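Local coordinates for uncharacterized protein (Parabacteroides merdae, PDB 4MXN) that is a putative family 28 glycosyl hydrolase with a parallel beta-helix fold, probably cleaving glycosidic bonds in a polysaccharide not yet identified, at residues A[53-58]-A[75-80]; A[68-73]-A[111-116]. All coordinates share one frame; numbering follows the deposited sequence.

Interaction 1. Residues A[53-58]-A[75-80]; sequences GGRLIF and TIRIEE
G54 opens the pairing with T75: T75 N donates a backbone hydrogen bond to G54 O at 3.1 Å. R55 lies alongside T75, its CG 3.9 Å from T75 CB, and its bent chain carries NH1 over one face of the R77 guanidinium, the two planes 29° apart; R55 NE forms a salt bridge with D21 OD1, and R77 NH2 one with E79 OE1. L56 forms backbone hydrogen bonds through both polar atoms, with L56 N 2.8 Å from T75 O and R77 N 2.8 Å from L56 O, the latter practically straight (178°). I57 sets its CD1 against the bent aliphatic part of R77, 3.6 Å from R77 CG. R77 also bonds NE to E79 OE2, gripping it side-on, one nitrogen per oxygen. F58 N donates to R77 O and E79 N to F58 O, both at 2.9 Å, while the ring presents its edge to R77 O and CE1 approaches I76 CG2 (3.8 Å). This regular parallel register, between strands inclined by 23°, is that of successive coils in a beta-helix. Strand 21-23 pairs with the other edge of 54-58, helix 38-50 covers L56 and F58, and strand 82-86 meets F58 and I78 through L84.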
ATOM      1  N   GLY A  53      -3.127   3.353  20.254  1.00 32.88           N
ATOM      2  CA  GLY A  53      -2.129   2.957  19.275  1.00 31.42           C
ATOM      3  C   GLY A  53      -1.340   1.707  19.590  1.00 33.66           C
ATOM      4  O   GLY A  53      -1.523   1.092  20.644  1.00 31.94           O
ATOM      5  N   GLY A  54      -0.502   1.321  18.627  1.00 28.34           N
ATOM      6  CA  GLY A  54       0.323   0.123  18.702  1.00 27.54           C
ATOM      7  C   GLY A  54       0.525  -0.500  17.343  1.00 29.16           C
ATOM      8  O   GLY A  54       0.335   0.163  16.318  1.00 27.86           O
ATOM      9  N   ARG A  55       0.926  -1.781  17.317  1.00 25.94           N
ATOM     10  CA  ARG A  55       1.227  -2.449  16.059  1.00 24.02           C
ATOM     11  C   ARG A  55       0.397  -3.708  15.839  1.00 25.27           C
ATOM     12  O   ARG A  55       0.163  -4.474  16.770  1.00 24.78           O
ATOM     13  CB  ARG A  55       2.724  -2.791  15.970  1.00 25.82           C
ATOM     14  CG  ARG A  55       3.656  -1.578  16.217  1.00 32.31           C
ATOM     15  CD  ARG A  55       5.108  -1.849  15.862  1.00 31.70           C
ATOM     16  NE  ARG A  55       5.671  -2.937  16.663  1.00 28.47           N
ATOM     17  CZ  ARG A  55       6.911  -3.394  16.543  1.00 43.43           C
ATOM     18  NH1 ARG A  55       7.742  -2.862  15.650  1.00 29.88           N
ATOM     19  NH2 ARG A  55       7.334  -4.386  17.313  1.00 36.17           N
ATOM     20  N   LEU A  56      -0.086  -3.890  14.592  1.00 21.27           N
ATOM     21  CA  LEU A  56      -0.803  -5.096  14.182  1.00 21.62           C
ATOM     22  C   LEU A  56       0.194  -5.980  13.445  1.00 25.10           C
ATOM     23  O   LEU A  56       0.717  -5.569  12.411  1.00 23.02           O
ATOM     24  CB  LEU A  56      -2.035  -4.773  13.316  1.00 20.69           C
ATOM     25  CG  LEU A  56      -2.967  -5.945  12.989  1.00 23.34           C
ATOM     26  CD1 LEU A  56      -3.488  -6.656  14.263  1.00 23.87           C
ATOM     27  CD2 LEU A  56      -4.128  -5.478  12.142  1.00 22.12           C
ATOM     28  N   ILE A  57       0.483  -7.176  14.003  1.00 24.90           N
ATOM     29  CA  ILE A  57       1.520  -8.065  13.473  1.00 25.37           C
ATOM     30  C   ILE A  57       0.966  -9.249  12.696  1.00 29.01           C
ATOM     31  O   ILE A  57       0.247 -10.079  13.258  1.00 30.00           O
ATOM     32  CB  ILE A  57       2.460  -8.588  14.610  1.00 29.05           C
ATOM     33  CG1 ILE A  57       2.888  -7.500  15.645  1.00 29.32           C
ATOM     34  CG2 ILE A  57       3.655  -9.417  14.063  1.00 30.27           C
ATOM     35  CD1 ILE A  57       3.732  -6.349  15.174  1.00 27.31           C
ATOM     36  N   PHE A  58       1.392  -9.361  11.433  1.00 25.49           N
ATOM     37  CA  PHE A  58       1.094 -10.487  10.531  1.00 25.05           C
ATOM     38  C   PHE A  58       2.364 -11.323  10.548  1.00 30.98           C
ATOM     39  O   PHE A  58       3.365 -10.886   9.977  1.00 28.65           O
ATOM     40  CB  PHE A  58       0.731  -9.982   9.108  1.00 24.35           C
ATOM     41  CG  PHE A  58      -0.574  -9.232   8.985  1.00 23.20           C
ATOM     42  CD1 PHE A  58      -0.669  -7.902   9.371  1.00 23.27           C
ATOM     43  CD2 PHE A  58      -1.699  -9.845   8.447  1.00 23.44           C
ATOM     44  CE1 PHE A  58      -1.879  -7.212   9.263  1.00 23.93           C
ATOM     45  CE2 PHE A  58      -2.908  -9.149   8.331  1.00 25.39           C
ATOM     46  CZ  PHE A  58      -2.984  -7.830   8.729  1.00 22.80           C
ATOM     47  N   THR A  75       0.544   0.962  13.345  1.00 20.93           N
ATOM     48  CA  THR A  75       1.535   0.457  12.408  1.00 19.84           C
ATOM     49  C   THR A  75       1.155  -0.977  12.072  1.00 24.78           C
ATOM     50  O   THR A  75       0.875  -1.770  12.971  1.00 24.33           O
ATOM     51  CB  THR A  75       2.962   0.579  12.986  1.00 27.14           C
ATOM     52  OG1 THR A  75       3.325   1.957  12.979  1.00 22.14           O
ATOM     53  CG2 THR A  75       4.005  -0.203  12.159  1.00 24.98           C
ATOM     54  N   ILE A  76       1.143  -1.310  10.780  1.00 22.85           N
ATOM     55  CA  ILE A  76       0.896  -2.666  10.319  1.00 22.80           C
ATOM     56  C   ILE A  76       2.245  -3.277   9.997  1.00 24.59           C
ATOM     57  O   ILE A  76       3.009  -2.705   9.223  1.00 23.80           O
ATOM     58  CB  ILE A  76      -0.090  -2.715   9.110  1.00 26.37           C
ATOM     59  CG1 ILE A  76      -1.555  -2.469   9.589  1.00 26.75           C
ATOM     60  CG2 ILE A  76       0.035  -4.063   8.344  1.00 28.01           C
ATOM     61  CD1 ILE A  76      -2.575  -2.148   8.448  1.00 24.73           C
ATOM     62  N   ARG A  77       2.548  -4.431  10.597  1.00 21.63           N
ATOM     63  CA  ARG A  77       3.791  -5.134  10.315  1.00 21.70           C
ATOM     64  C   ARG A  77       3.490  -6.416   9.565  1.00 23.79           C
ATOM     65  O   ARG A  77       2.755  -7.257  10.069  1.00 23.05           O
ATOM     66  CB  ARG A  77       4.568  -5.460  11.617  1.00 24.50           C
ATOM     67  CG  ARG A  77       4.931  -4.247  12.494  1.00 32.54           C
ATOM     68  CD  ARG A  77       6.313  -3.717  12.253  1.00 25.34           C
ATOM     69  NE  ARG A  77       7.330  -4.774  12.205  1.00 25.53           N
ATOM     70  CZ  ARG A  77       8.559  -4.580  11.747  1.00 37.64           C
ATOM     71  NH1 ARG A  77       8.937  -3.374  11.336  1.00 28.71           N
ATOM     72  NH2 ARG A  77       9.422  -5.588  11.701  1.00 31.23           N
ATOM     73  N   ILE A  78       4.070  -6.574   8.375  1.00 20.46           N
ATOM     74  CA  ILE A  78       3.958  -7.799   7.564  1.00 19.81           C
ATOM     75  C   ILE A  78       5.328  -8.438   7.678  1.00 23.47           C
ATOM     76  O   ILE A  78       6.266  -7.979   7.042  1.00 21.56           O
ATOM     77  CB  ILE A  78       3.499  -7.513   6.104  1.00 23.03           C
ATOM     78  CG1 ILE A  78       2.168  -6.701   6.123  1.00 25.07           C
ATOM     79  CG2 ILE A  78       3.298  -8.844   5.336  1.00 23.24           C
ATOM     80  CD1 ILE A  78       2.067  -5.699   5.083  1.00 35.84           C
ATOM     81  N   GLU A  79       5.480  -9.424   8.576  1.00 20.60           N
ATOM     82  CA  GLU A  79       6.810  -9.963   8.837  1.00 21.08           C
ATOM     83  C   GLU A  79       7.294 -10.858   7.698  1.00 24.77           C
ATOM     84  O   GLU A  79       6.497 -11.251   6.848  1.00 21.69           O
ATOM     85  CB  GLU A  79       6.872 -10.694  10.186  1.00 22.70           C
ATOM     86  CG  GLU A  79       6.468  -9.837  11.384  1.00 35.55           C
ATOM     87  CD  GLU A  79       7.266  -8.592  11.737  1.00 55.36           C
ATOM     88  OE1 GLU A  79       8.417  -8.436  11.263  1.00 54.46           O
ATOM     89  OE2 GLU A  79       6.738  -7.777  12.527  1.00 46.63           O
ATOM     90  N   GLU A  80       8.624 -11.148   7.674  1.00 22.11           N
ATOM     91  CA  GLU A  80       9.224 -11.999   6.663  1.00 24.05           C
ATOM     92  C   GLU A  80       8.488 -13.334   6.640  1.00 29.79           C
ATOM     93  O   GLU A  80       8.217 -13.902   7.691  1.00 32.40           O
ATOM     94  CB  GLU A  80      10.730 -12.195   6.914  1.00 26.71           C
ATOM     95  CG  GLU A  80      11.460 -12.532   5.626  1.00 42.18           C
ATOM     96  CD  GLU A  80      12.975 -12.554   5.689  1.00 75.65           C
ATOM     97  OE1 GLU A  80      13.523 -13.219   6.599  1.00 68.04           O
ATOM     98  OE2 GLU A  80      13.617 -11.965   4.787  1.00 76.93           O
TER

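Interaction 2. Residues A[68-73]-A[111-116]; sequences IELKSN and IGIGGK
I111 and L70 bury the most surface here, and they meet branch to branch: L70 CG lies 4.1 Å from I111 CB, the two side chains running at a slant to one another. L70 is directed at segment 111-116; chi1 (-164°) sets CG opposite the backbone N, and chi2 then turns CD2 towards G112 and I113. That methyl comes within 3.5 Å of G112 O and 4.0 Å of I113 CG1, so a single leucine spans three consecutive residues. I113 contributes much less area; its CB is not aimed at the other segment, but its CG1 branch comes close to L70 CD2.

The second half of the contact belongs to I111 CG2. It sits 3.2 Å from K71 O, a close approach of a methyl to a carbonyl, and 3.8 Å from S72 CA. The chi1 of 53° puts CG1 between the backbone N and carbonyl carbon, which leaves CG2 anti to the carbonyl carbon and facing the K71-S72 backbone.

The CA 70 to CA 73 direction lies 121° from that of CA 111 to CA 113, consistent with a corner of a parallel beta-helix, as in family 28: 68-73 leaves strand 61-69 and bends towards strand 74-78, while 111-114 belongs to a following coil. L70, I111 and I113 are buried, and M153 of strand 151-154 touches all three, while A105 touches L70 and I111. The polar groups of the bend are held elsewhere: K71 NZ pairs with D46 of helix 38-50, S72 OG accepts K109 N, and N73 OD1 is bonded to N110 ND2 and K109 NZ.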
ATOM      1  N   ILE A  68      -7.871  -1.929   3.336  1.00 18.60           N
ATOM      2  CA  ILE A  68      -7.715  -1.686   4.777  1.00 18.69           C
ATOM      3  C   ILE A  68      -7.463  -0.214   4.997  1.00 22.84           C
ATOM      4  O   ILE A  68      -6.573   0.352   4.357  1.00 22.07           O
ATOM      5  CB  ILE A  68      -6.540  -2.530   5.355  1.00 20.77           C
ATOM      6  CG1 ILE A  68      -6.711  -4.049   5.102  1.00 19.80           C
ATOM      7  CG2 ILE A  68      -6.290  -2.200   6.835  1.00 19.78           C
ATOM      8  CD1 ILE A  68      -5.359  -4.831   4.995  1.00 25.16           C
ATOM      9  N   GLU A  69      -8.225   0.409   5.915  1.00 21.20           N
ATOM     10  CA  GLU A  69      -8.023   1.799   6.259  1.00 21.50           C
ATOM     11  C   GLU A  69      -7.166   1.886   7.527  1.00 26.00           C
ATOM     12  O   GLU A  69      -7.616   1.527   8.621  1.00 24.36           O
ATOM     13  CB  GLU A  69      -9.352   2.525   6.433  1.00 23.79           C
ATOM     14  CG  GLU A  69      -9.151   3.998   6.747  1.00 33.16           C
ATOM     15  CD  GLU A  69     -10.378   4.874   6.885  1.00 36.94           C
ATOM     16  OE1 GLU A  69     -11.498   4.344   7.054  1.00 30.08           O
ATOM     17  OE2 GLU A  69     -10.204   6.111   6.887  1.00 31.10           O
ATOM     18  N   LEU A  70      -5.921   2.341   7.369  1.00 23.04           N
ATOM     19  CA  LEU A  70      -4.994   2.518   8.487  1.00 23.42           C
ATOM     20  C   LEU A  70      -5.467   3.720   9.325  1.00 25.10           C
ATOM     21  O   LEU A  70      -5.991   4.689   8.769  1.00 24.07           O
ATOM     22  CB  LEU A  70      -3.560   2.717   7.924  1.00 23.66           C
ATOM     23  CG  LEU A  70      -2.348   2.573   8.833  1.00 29.04           C
ATOM     24  CD1 LEU A  70      -2.484   1.404   9.839  1.00 27.94           C
ATOM     25  CD2 LEU A  70      -1.083   2.410   7.983  1.00 32.89           C
ATOM     26  N   LYS A  71      -5.385   3.614  10.652  1.00 20.19           N
ATOM     27  CA  LYS A  71      -5.850   4.692  11.540  1.00 20.84           C
ATOM     28  C   LYS A  71      -4.695   5.259  12.336  1.00 23.17           C
ATOM     29  O   LYS A  71      -3.686   4.586  12.486  1.00 21.91           O
ATOM     30  CB  LYS A  71      -6.965   4.205  12.485  1.00 23.61           C
ATOM     31  CG  LYS A  71      -8.239   3.711  11.765  1.00 24.16           C
ATOM     32  CD  LYS A  71      -9.056   4.850  11.134  1.00 27.26           C
ATOM     33  CE  LYS A  71     -10.298   4.359  10.434  1.00 30.28           C
ATOM     34  NZ  LYS A  71     -11.324   3.850  11.382  1.00 29.15           N
ATOM     35  N   SER A  72      -4.854   6.484  12.872  1.00 20.34           N
ATOM     36  CA  SER A  72      -3.825   7.172  13.646  1.00 19.98           C
ATOM     37  C   SER A  72      -3.253   6.314  14.764  1.00 25.23           C
ATOM     38  O   SER A  72      -3.995   5.629  15.472  1.00 25.04           O
ATOM     39  CB  SER A  72      -4.362   8.475  14.230  1.00 22.57           C
ATOM     40  OG  SER A  72      -4.664   9.394  13.191  1.00 30.61           O
ATOM     41  N   ASN A  73      -1.913   6.338  14.883  1.00 21.56           N
ATOM     42  CA  ASN A  73      -1.094   5.679  15.906  1.00 22.48           C
ATOM     43  C   ASN A  73      -1.019   4.162  15.720  1.00 25.70           C
ATOM     44  O   ASN A  73      -0.553   3.463  16.622  1.00 25.25           O
ATOM     45  CB  ASN A  73      -1.560   6.044  17.325  1.00 22.42           C
ATOM     46  CG  ASN A  73      -1.603   7.527  17.529  1.00 35.81           C
ATOM     47  OD1 ASN A  73      -0.638   8.233  17.243  1.00 31.69           O
ATOM     48  ND2 ASN A  73      -2.741   8.037  17.944  1.00 29.41           N
ATOM     49  N   ILE A 111       1.402   7.039  11.580  1.00 22.20           N
ATOM     50  CA  ILE A 111       1.011   5.732  11.028  1.00 21.48           C
ATOM     51  C   ILE A 111       2.205   5.077  10.355  1.00 24.50           C
ATOM     52  O   ILE A 111       3.141   5.744   9.921  1.00 23.92           O
ATOM     53  CB  ILE A 111      -0.200   5.856  10.063  1.00 25.34           C
ATOM     54  CG1 ILE A 111       0.062   6.915   8.954  1.00 26.38           C
ATOM     55  CG2 ILE A 111      -1.490   6.166  10.830  1.00 27.80           C
ATOM     56  CD1 ILE A 111      -0.807   6.812   7.776  1.00 29.41           C
ATOM     57  N   GLY A 112       2.148   3.768  10.232  1.00 21.47           N
ATOM     58  CA  GLY A 112       3.243   3.055   9.613  1.00 20.58           C
ATOM     59  C   GLY A 112       2.910   1.711   9.022  1.00 23.12           C
ATOM     60  O   GLY A 112       1.887   1.104   9.344  1.00 20.41           O
ATOM     61  N   ILE A 113       3.787   1.276   8.113  1.00 21.05           N
ATOM     62  CA  ILE A 113       3.797  -0.034   7.461  1.00 20.08           C
ATOM     63  C   ILE A 113       5.242  -0.496   7.493  1.00 23.74           C
ATOM     64  O   ILE A 113       6.125   0.235   7.048  1.00 24.89           O
ATOM     65  CB  ILE A 113       3.207  -0.048   6.019  1.00 22.89           C
ATOM     66  CG1 ILE A 113       1.724   0.410   5.995  1.00 23.37           C
ATOM     67  CG2 ILE A 113       3.351  -1.458   5.388  1.00 22.38           C
ATOM     68  CD1 ILE A 113       1.240   0.788   4.644  1.00 22.49           C
ATOM     69  N   GLY A 114       5.472  -1.682   8.027  1.00 21.13           N
ATOM     70  CA  GLY A 114       6.805  -2.253   8.137  1.00 21.51           C
ATOM     71  C   GLY A 114       6.816  -3.760   8.032  1.00 24.29           C
ATOM     72  O   GLY A 114       5.771  -4.379   7.793  1.00 22.69           O
ATOM     73  N   GLY A 115       7.999  -4.336   8.229  1.00 21.95           N
ATOM     74  CA  GLY A 115       8.208  -5.782   8.151  1.00 21.88           C
ATOM     75  C   GLY A 115       8.776  -6.198   6.812  1.00 23.93           C
ATOM     76  O   GLY A 115       8.577  -5.511   5.808  1.00 22.97           O
ATOM     77  N   LYS A 116       9.492  -7.324   6.776  1.00 21.24           N
ATOM     78  CA  LYS A 116      10.147  -7.785   5.544  1.00 21.59           C
ATOM     79  C   LYS A 116       9.239  -8.646   4.658  1.00 25.74           C
ATOM     80  O   LYS A 116       9.712  -9.205   3.664  1.00 25.81           O
ATOM     81  CB  LYS A 116      11.431  -8.552   5.889  1.00 25.17           C
ATOM     82  CG  LYS A 116      12.560  -7.653   6.372  1.00 31.62           C
ATOM     83  CD  LYS A 116      13.765  -8.496   6.731  1.00 38.94           C
ATOM     84  CE  LYS A 116      14.795  -7.711   7.485  1.00 53.52           C
ATOM     85  NZ  LYS A 116      15.989  -8.529   7.766  1.00 56.70           N
TER

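Interactions 1 and 2 have centres about 7 Å apart and share a boundary, because strand 111-114 is the next parallel neighbour of strand 74-78. Two probable backbone hydrogen bonds join them: I76 N to G112 O at 2.9 Å and I78 N to G114 O at 2.8 Å. Strand 74-78 therefore pairs with 54-58 on one edge and with 111-114 on the other. The chain also links them, since one residue separates 68-73 from 75-80 and their segments alternate in sequence. L70 bridges the two by touching both I76 and G112, whose O also receives I76 N. The catalytic residues of this protein are not established, so neither contact can be placed relative to an active site.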